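Local coordinates for uncharacterized protein YjgB (Bacillus subtilis, PDB 4YGT) that is of unknown function but is a putative secreted lipoprotein and the first structural representative of the DUF4309 family, at residues A[51-56]-A[78-83]. Numbering follows the deposited sequence.
Sequences AAFGEP and YGFSYH
A single ring, that of F53, makes the whole contact on its side: it meets two aromatic residues of one strand, Y78 and F80, at different angles. Toward Y78 it turns an edge, and F53 CE2 lies 3.4 Å from Y78 CD2. The two rings form an offset edge-to-face pair with planes at 68°. F80 CE1 lies over one face of the F53 ring, offset toward the rim, and F80 CZ is 3.6 Å from F53 CE1; with planes at 58° this pair is oblique. F53 is the last residue of helix 46-53, and its CG, anti to the carbonyl carbon (chi1 -75°), carries the ring off the helix end toward strand 77-82. Here is a small worked example of how a helix is seated on an antiparallel sheet, by an aromatic cluster. Strand 77-82 is next to strand 67-69, at one edge of the sheet within the chain, from which Y69 adds a further ring against F53, while L39 touches F53 from a loop. G54, the first residue beyond the helix, has positive phi, which suits glycine, and G54 O accepts a hydrogen bond from Y69 OH. Elsewhere along the same helix, V49 packs on F80.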
ATOM      1  N   ALA A  51     -10.731  -9.756  11.447  1.00 47.64           N
ATOM      2  CA  ALA A  51     -12.063  -9.288  11.823  1.00 48.86           C
ATOM      3  C   ALA A  51     -12.640  -8.406  10.696  1.00 50.46           C
ATOM      4  O   ALA A  51     -13.782  -8.593  10.294  1.00 51.79           O
ATOM      5  CB  ALA A  51     -12.000  -8.516  13.144  1.00 50.48           C
ATOM      6  N   ALA A  52     -11.821  -7.520  10.137  1.00 44.21           N
ATOM      7  CA  ALA A  52     -12.230  -6.603   9.081  1.00 42.08           C
ATOM      8  C   ALA A  52     -12.376  -7.257   7.703  1.00 45.12           C
ATOM      9  O   ALA A  52     -13.372  -7.007   7.039  1.00 46.73           O
ATOM     10  CB  ALA A  52     -11.242  -5.448   8.986  1.00 39.56           C
ATOM     11  N   PHE A  53     -11.390  -8.042   7.272  1.00 39.73           N
ATOM     12  CA  PHE A  53     -11.295  -8.609   5.933  1.00 40.36           C
ATOM     13  C   PHE A  53     -11.670 -10.073   5.786  1.00 47.22           C
ATOM     14  O   PHE A  53     -11.817 -10.534   4.651  1.00 49.42           O
ATOM     15  CB  PHE A  53      -9.854  -8.452   5.442  1.00 41.08           C
ATOM     16  CG  PHE A  53      -9.460  -7.063   5.009  1.00 42.36           C
ATOM     17  CD1 PHE A  53      -9.018  -6.126   5.937  1.00 44.70           C
ATOM     18  CD2 PHE A  53      -9.531  -6.689   3.674  1.00 46.21           C
ATOM     19  CE1 PHE A  53      -8.652  -4.839   5.536  1.00 44.38           C
ATOM     20  CE2 PHE A  53      -9.159  -5.401   3.274  1.00 48.04           C
ATOM     21  CZ  PHE A  53      -8.724  -4.484   4.209  1.00 44.23           C
ATOM     22  N   GLY A  54     -11.804 -10.799   6.890  1.00 43.74           N
ATOM     23  CA  GLY A  54     -12.062 -12.231   6.840  1.00 45.62           C
ATOM     24  C   GLY A  54     -10.748 -12.980   6.722  1.00 48.91           C
ATOM     25  O   GLY A  54      -9.682 -12.441   7.045  1.00 46.49           O
ATOM     26  N   GLU A  55     -10.801 -14.221   6.247  1.00 48.59           N
ATOM     27  CA  GLU A  55      -9.604 -15.045   6.064  1.00 47.87           C
ATOM     28  C   GLU A  55      -8.935 -14.665   4.779  1.00 51.81           C
ATOM     29  O   GLU A  55      -9.639 -14.373   3.806  1.00 50.51           O
ATOM     30  CB  GLU A  55      -9.927 -16.564   6.095  1.00 52.14           C
ATOM     31  CG  GLU A  55     -10.321 -17.077   7.474  1.00 61.26           C
ATOM     32  CD  GLU A  55      -9.349 -16.710   8.580  1.00 84.47           C
ATOM     33  OE1 GLU A  55      -8.181 -17.155   8.509  1.00 69.68           O
ATOM     34  OE2 GLU A  55      -9.735 -15.924   9.478  1.00 81.46           O
ATOM     35  N   PRO A  56      -7.580 -14.659   4.750  1.00 50.37           N
ATOM     36  CA  PRO A  56      -6.873 -14.280   3.519  1.00 49.75           C
ATOM     37  C   PRO A  56      -6.961 -15.312   2.398  1.00 60.12           C
ATOM     38  O   PRO A  56      -7.008 -16.520   2.648  1.00 62.67           O
ATOM     39  CB  PRO A  56      -5.417 -14.123   3.967  1.00 50.67           C
ATOM     40  CG  PRO A  56      -5.407 -14.305   5.424  1.00 55.88           C
ATOM     41  CD  PRO A  56      -6.635 -14.990   5.835  1.00 52.84           C
ATOM     42  N   TYR A  78      -5.058  -6.170  -0.737  1.00 34.47           N
ATOM     43  CA  TYR A  78      -4.223  -5.743   0.394  1.00 34.20           C
ATOM     44  C   TYR A  78      -3.382  -6.859   0.892  1.00 38.02           C
ATOM     45  O   TYR A  78      -3.763  -8.016   0.781  1.00 37.63           O
ATOM     46  CB  TYR A  78      -5.005  -5.212   1.611  1.00 36.13           C
ATOM     47  CG  TYR A  78      -5.729  -3.918   1.401  1.00 40.98           C
ATOM     48  CD1 TYR A  78      -5.094  -2.693   1.606  1.00 43.24           C
ATOM     49  CD2 TYR A  78      -7.063  -3.907   1.039  1.00 44.72           C
ATOM     50  CE1 TYR A  78      -5.781  -1.491   1.426  1.00 44.89           C
ATOM     51  CE2 TYR A  78      -7.760  -2.725   0.882  1.00 46.22           C
ATOM     52  CZ  TYR A  78      -7.117  -1.525   1.044  1.00 50.15           C
ATOM     53  OH  TYR A  78      -7.905  -0.429   0.826  1.00 54.59           O
ATOM     54  N   GLY A  79      -2.293  -6.476   1.541  1.00 34.31           N
ATOM     55  CA  GLY A  79      -1.364  -7.355   2.219  1.00 33.68           C
ATOM     56  C   GLY A  79      -1.048  -6.757   3.572  1.00 35.58           C
ATOM     57  O   GLY A  79      -0.897  -5.545   3.704  1.00 32.66           O
ATOM     58  N   PHE A  80      -0.999  -7.597   4.595  1.00 34.62           N
ATOM     59  CA  PHE A  80      -0.635  -7.188   5.943  1.00 33.56           C
ATOM     60  C   PHE A  80       0.453  -8.093   6.478  1.00 38.37           C
ATOM     61  O   PHE A  80       0.298  -9.302   6.477  1.00 39.56           O
ATOM     62  CB  PHE A  80      -1.853  -7.235   6.872  1.00 34.50           C
ATOM     63  CG  PHE A  80      -2.969  -6.313   6.452  1.00 33.35           C
ATOM     64  CD1 PHE A  80      -3.926  -6.726   5.525  1.00 33.87           C
ATOM     65  CD2 PHE A  80      -3.064  -5.028   6.974  1.00 33.11           C
ATOM     66  CE1 PHE A  80      -4.957  -5.876   5.139  1.00 33.04           C
ATOM     67  CE2 PHE A  80      -4.094  -4.177   6.579  1.00 34.05           C
ATOM     68  CZ  PHE A  80      -5.030  -4.608   5.664  1.00 32.26           C
ATOM     69  N   SER A  81       1.566  -7.517   6.896  1.00 36.60           N
ATOM     70  CA  SER A  81       2.628  -8.243   7.595  1.00 38.55           C
ATOM     71  C   SER A  81       2.558  -7.792   9.060  1.00 43.38           C
ATOM     72  O   SER A  81       2.014  -6.720   9.350  1.00 40.58           O
ATOM     73  CB  SER A  81       3.993  -7.996   6.961  1.00 40.30           C
ATOM     74  OG  SER A  81       4.455  -6.681   7.213  1.00 42.67           O
ATOM     75  N   TYR A  82       3.052  -8.613   9.982  1.00 44.54           N
ATOM     76  CA  TYR A  82       2.973  -8.330  11.415  1.00 45.71           C
ATOM     77  C   TYR A  82       4.314  -8.448  12.141  1.00 54.19           C
ATOM     78  O   TYR A  82       5.187  -9.208  11.712  1.00 54.85           O
ATOM     79  CB  TYR A  82       1.981  -9.311  12.053  1.00 48.03           C
ATOM     80  CG  TYR A  82       0.683  -9.445  11.282  1.00 47.10           C
ATOM     81  CD1 TYR A  82      -0.273  -8.429  11.299  1.00 46.35           C
ATOM     82  CD2 TYR A  82       0.424 -10.574  10.502  1.00 47.55           C
ATOM     83  CE1 TYR A  82      -1.446  -8.526  10.553  1.00 45.73           C
ATOM     84  CE2 TYR A  82      -0.755 -10.684   9.756  1.00 45.87           C
ATOM     85  CZ  TYR A  82      -1.698  -9.669   9.805  1.00 51.80           C
ATOM     86  OH  TYR A  82      -2.878  -9.769   9.103  1.00 50.17           O
ATOM     87  N   HIS A  83       4.459  -7.736  13.285  1.00 53.40           N
ATOM     88  CA  HIS A  83       5.632  -7.888  14.160  1.00 57.75           C
ATOM     89  C   HIS A  83       5.455  -9.194  14.959  1.00 65.73           C
ATOM     90  O   HIS A  83       4.410  -9.849  14.845  1.00 63.33           O
ATOM     91  CB  HIS A  83       5.799  -6.696  15.131  1.00 59.31           C
ATOM     92  CG  HIS A  83       5.943  -5.342  14.504  1.00 59.16           C
ATOM     93  ND1 HIS A  83       7.116  -4.951  13.905  1.00 61.37           N
ATOM     94  CD2 HIS A  83       5.083  -4.296  14.507  1.00 57.69           C
ATOM     95  CE1 HIS A  83       6.917  -3.700  13.514  1.00 58.20           C
ATOM     96  NE2 HIS A  83       5.711  -3.262  13.863  1.00 56.24           N
TER